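PDB 5O2X: glycoside hydrolase family 61 from Trichoderma reesei QM6a, which probably uses its copper ion to cleave cellulose chains oxidatively, as a lytic polysaccharide monooxygenase of Auxiliary Activity family 9. Local coordinates for residues D92-C97 / F112-V117. Residues are numbered along the deposited sequence; the frame is centred on the assembly and turned at random.
Sequences DYLANC and FKIDGV. With MAN (alpha-D-mannopyranose), chain I.
Leu94 and Phe112 face each other as a hydrogen-bonded pair, each amide donating to the other's carbonyl oxygen, where residues 92-96, part of strand 90-96, run antiparallel to residues 112-117 of strand 110-121. Leu94 N lies 2.9 Å from Phe112 O, and Phe112 N reaches Leu94 O at 2.8 Å. Tyr93 and Lys113 form the next, non-hydrogen-bonded pair. Then the register slips by one: Asp92 O accepts from Ile114 N at 2.8 Å and weakly from Asp115 N, while Asp92 N donates to Asp115 O. Two residues opposite one is the signature of a classic beta bulge.

On one face, Leu94 CB sits over the Phe112 ring, 4.0 Å from its centroid, in a CH-pi contact. With CG between the backbone N and the carbonyl carbon (chi1 54°), the Phe112 ring is turned back against Leu94, whose O lies over the same face as CB, offset toward the rim. Were Phe112 an alanine, Leu94 CB would probably lose the ring it packs on and a gap would open beside it. Leu94 CG also meets Ile114 CD1. The bulge brings the carboxylates of Asp92 and Asp115 together, their planes 49° apart and Asp92 OD2 2.5 Å from Asp115 OD1, so close that one acid group probably holds a proton; Asp92 OD1 is hydrogen-bonded to His157 and Asp115 OD2 to Trp140.

On the other face, the aliphatic chain of Lys113 runs across the Tyr93 ring, CG over its face and CE 3.4 Å from Tyr93 OH. The chain bends at chi3 (-78°), and NZ is hydrogen-bonded to Pro220 O and Pro222 O, while Tyr93 OH is hydrogen-bonded to Tyr199 OH.

The pair thus illustrates how a classic bulge adjusts a buried antiparallel ladder, here within the beta-sandwich core characteristic of family 9 monooxygenases.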
loop_
_atom_site.group_PDB
_atom_site.type_symbol
_atom_site.label_atom_id
_atom_site.label_comp_id
_atom_site.label_asym_id
_atom_site.label_seq_id
_atom_site.Cartn_x
_atom_site.Cartn_y
_atom_site.Cartn_z
ATOM N N ASP A 92 4.888 -0.989 2.003
ATOM C CA ASP A 92 4.553 0.351 1.532
ATOM C C ASP A 92 5.688 0.896 0.708
ATOM O O ASP A 92 6.873 0.732 1.071
ATOM C CB ASP A 92 4.296 1.338 2.685
ATOM C CG ASP A 92 3.035 0.981 3.427
ATOM O OD1 ASP A 92 1.947 1.457 3.055
ATOM O OD2 ASP A 92 3.108 0.189 4.426
ATOM N N TYR A 93 5.326 1.586 -0.371
ATOM C CA TYR A 93 6.274 2.209 -1.271
ATOM C C TYR A 93 5.859 3.650 -1.527
ATOM O O TYR A 93 4.689 4.025 -1.424
ATOM C CB TYR A 93 6.278 1.528 -2.649
ATOM C CG TYR A 93 6.579 0.052 -2.650
ATOM C CD1 TYR A 93 5.584 -0.890 -2.423
ATOM C CD2 TYR A 93 7.850 -0.402 -2.937
ATOM C CE1 TYR A 93 5.833 -2.239 -2.468
ATOM C CE2 TYR A 93 8.113 -1.773 -3.004
ATOM C CZ TYR A 93 7.118 -2.685 -2.767
ATOM O OH TYR A 93 7.418 -4.017 -2.853
ATOM N N LEU A 94 6.859 4.452 -1.936
ATOM C CA LEU A 94 6.616 5.766 -2.522
ATOM C C LEU A 94 7.223 5.790 -3.918
ATOM O O LEU A 94 8.256 5.145 -4.156
ATOM C CB LEU A 94 7.232 6.890 -1.701
ATOM C CG LEU A 94 6.638 7.100 -0.326
ATOM C CD1 LEU A 94 7.457 8.070 0.480
ATOM C CD2 LEU A 94 5.221 7.621 -0.386
ATOM N N ALA A 95 6.657 6.600 -4.809
ATOM C CA ALA A 95 7.267 6.866 -6.106
ATOM C C ALA A 95 7.086 8.331 -6.399
ATOM O O ALA A 95 5.976 8.870 -6.306
ATOM C CB ALA A 95 6.648 6.060 -7.240
ATOM N N ASN A 96 8.167 9.010 -6.796
ATOM C CA ASN A 96 8.082 10.418 -7.139
ATOM C C ASN A 96 7.274 10.599 -8.432
ATOM O O ASN A 96 7.498 9.900 -9.424
ATOM C CB ASN A 96 9.503 10.954 -7.306
ATOM C CG ASN A 96 9.566 12.462 -7.150
ATOM O OD1 ASN A 96 8.818 13.208 -7.786
ATOM N ND2 ASN A 96 10.440 12.912 -6.244
ATOM N N CYS A 97 6.353 11.550 -8.416
ATOM C CA CYS A 97 5.532 11.835 -9.596
ATOM C C CYS A 97 6.210 12.758 -10.585
ATOM O O CYS A 97 5.721 12.950 -11.707
ATOM C CB CYS A 97 4.217 12.468 -9.172
ATOM S SG CYS A 97 3.273 11.217 -8.241
ATOM N N PHE A 112 10.157 3.049 -4.357
ATOM C CA PHE A 112 11.107 2.659 -3.321
ATOM C C PHE A 112 10.308 2.259 -2.075
ATOM O O PHE A 112 9.283 2.855 -1.747
ATOM C CB PHE A 112 12.152 3.754 -3.037
ATOM C CG PHE A 112 11.604 5.121 -2.709
ATOM C CD1 PHE A 112 11.364 6.058 -3.732
ATOM C CD2 PHE A 112 11.375 5.510 -1.412
ATOM C CE1 PHE A 112 10.908 7.301 -3.437
ATOM C CE2 PHE A 112 10.931 6.784 -1.121
ATOM C CZ PHE A 112 10.690 7.692 -2.126
ATOM N N LYS A 113 10.795 1.208 -1.405
ATOM C CA LYS A 113 10.067 0.628 -0.283
ATOM C C LYS A 113 10.391 1.349 1.010
ATOM O O LYS A 113 11.575 1.434 1.404
ATOM C CB LYS A 113 10.417 -0.859 -0.175
ATOM C CG LYS A 113 9.578 -1.588 0.857
ATOM C CD LYS A 113 9.958 -3.043 1.048
ATOM C CE LYS A 113 9.427 -3.941 -0.062
ATOM N NZ LYS A 113 10.105 -5.273 -0.007
ATOM N N ILE A 114 9.364 1.856 1.672
ATOM C CA ILE A 114 9.548 2.547 2.950
ATOM C C ILE A 114 9.189 1.721 4.180
ATOM O O ILE A 114 9.633 2.092 5.263
ATOM C CB ILE A 114 8.844 3.929 2.968
ATOM C CG1 ILE A 114 7.336 3.844 2.846
ATOM C CG2 ILE A 114 9.468 4.838 1.918
ATOM C CD1 ILE A 114 6.629 5.155 3.177
ATOM N N ASP A 115 8.457 0.619 4.041
ATOM C CA ASP A 115 8.308 -0.322 5.144
ATOM C C ASP A 115 7.954 -1.669 4.574
ATOM O O ASP A 115 7.623 -1.834 3.388
ATOM C CB ASP A 115 7.345 0.149 6.262
ATOM C CG ASP A 115 5.879 -0.132 6.047
ATOM O OD1 ASP A 115 5.492 -0.364 4.886
ATOM O OD2 ASP A 115 5.121 -0.093 7.049
ATOM N N GLY A 116 8.058 -2.698 5.435
ATOM C CA GLY A 116 7.696 -4.038 5.023
ATOM C C GLY A 116 7.844 -4.980 6.182
ATOM O O GLY A 116 8.927 -5.098 6.767
ATOM N N VAL A 117 6.739 -5.665 6.514
ATOM C CA VAL A 117 6.719 -6.658 7.589
ATOM C C VAL A 117 6.156 -7.939 7.044
ATOM O O VAL A 117 5.132 -7.928 6.314
ATOM C CB VAL A 117 5.873 -6.153 8.786
ATOM C CG1 VAL A 117 5.791 -7.192 9.901
ATOM C CG2 VAL A 117 6.471 -4.864 9.345
HETATM C C1 MAN I . 10.774 -5.186 9.640
HETATM C C2 MAN I . 10.320 -5.319 11.089
HETATM C C3 MAN I . 11.529 -5.348 12.049
HETATM C C4 MAN I . 12.469 -6.465 11.545
HETATM C C5 MAN I . 12.931 -6.189 10.122
HETATM C C6 MAN I . 13.917 -7.234 9.568
HETATM O O2 MAN I . 9.539 -6.534 11.142
HETATM O O3 MAN I . 11.128 -5.608 13.391
HETATM O O4 MAN I . 13.631 -6.520 12.387
HETATM O O5 MAN I . 11.754 -6.133 9.301
HETATM O O6 MAN I . 13.270 -8.460 9.200
#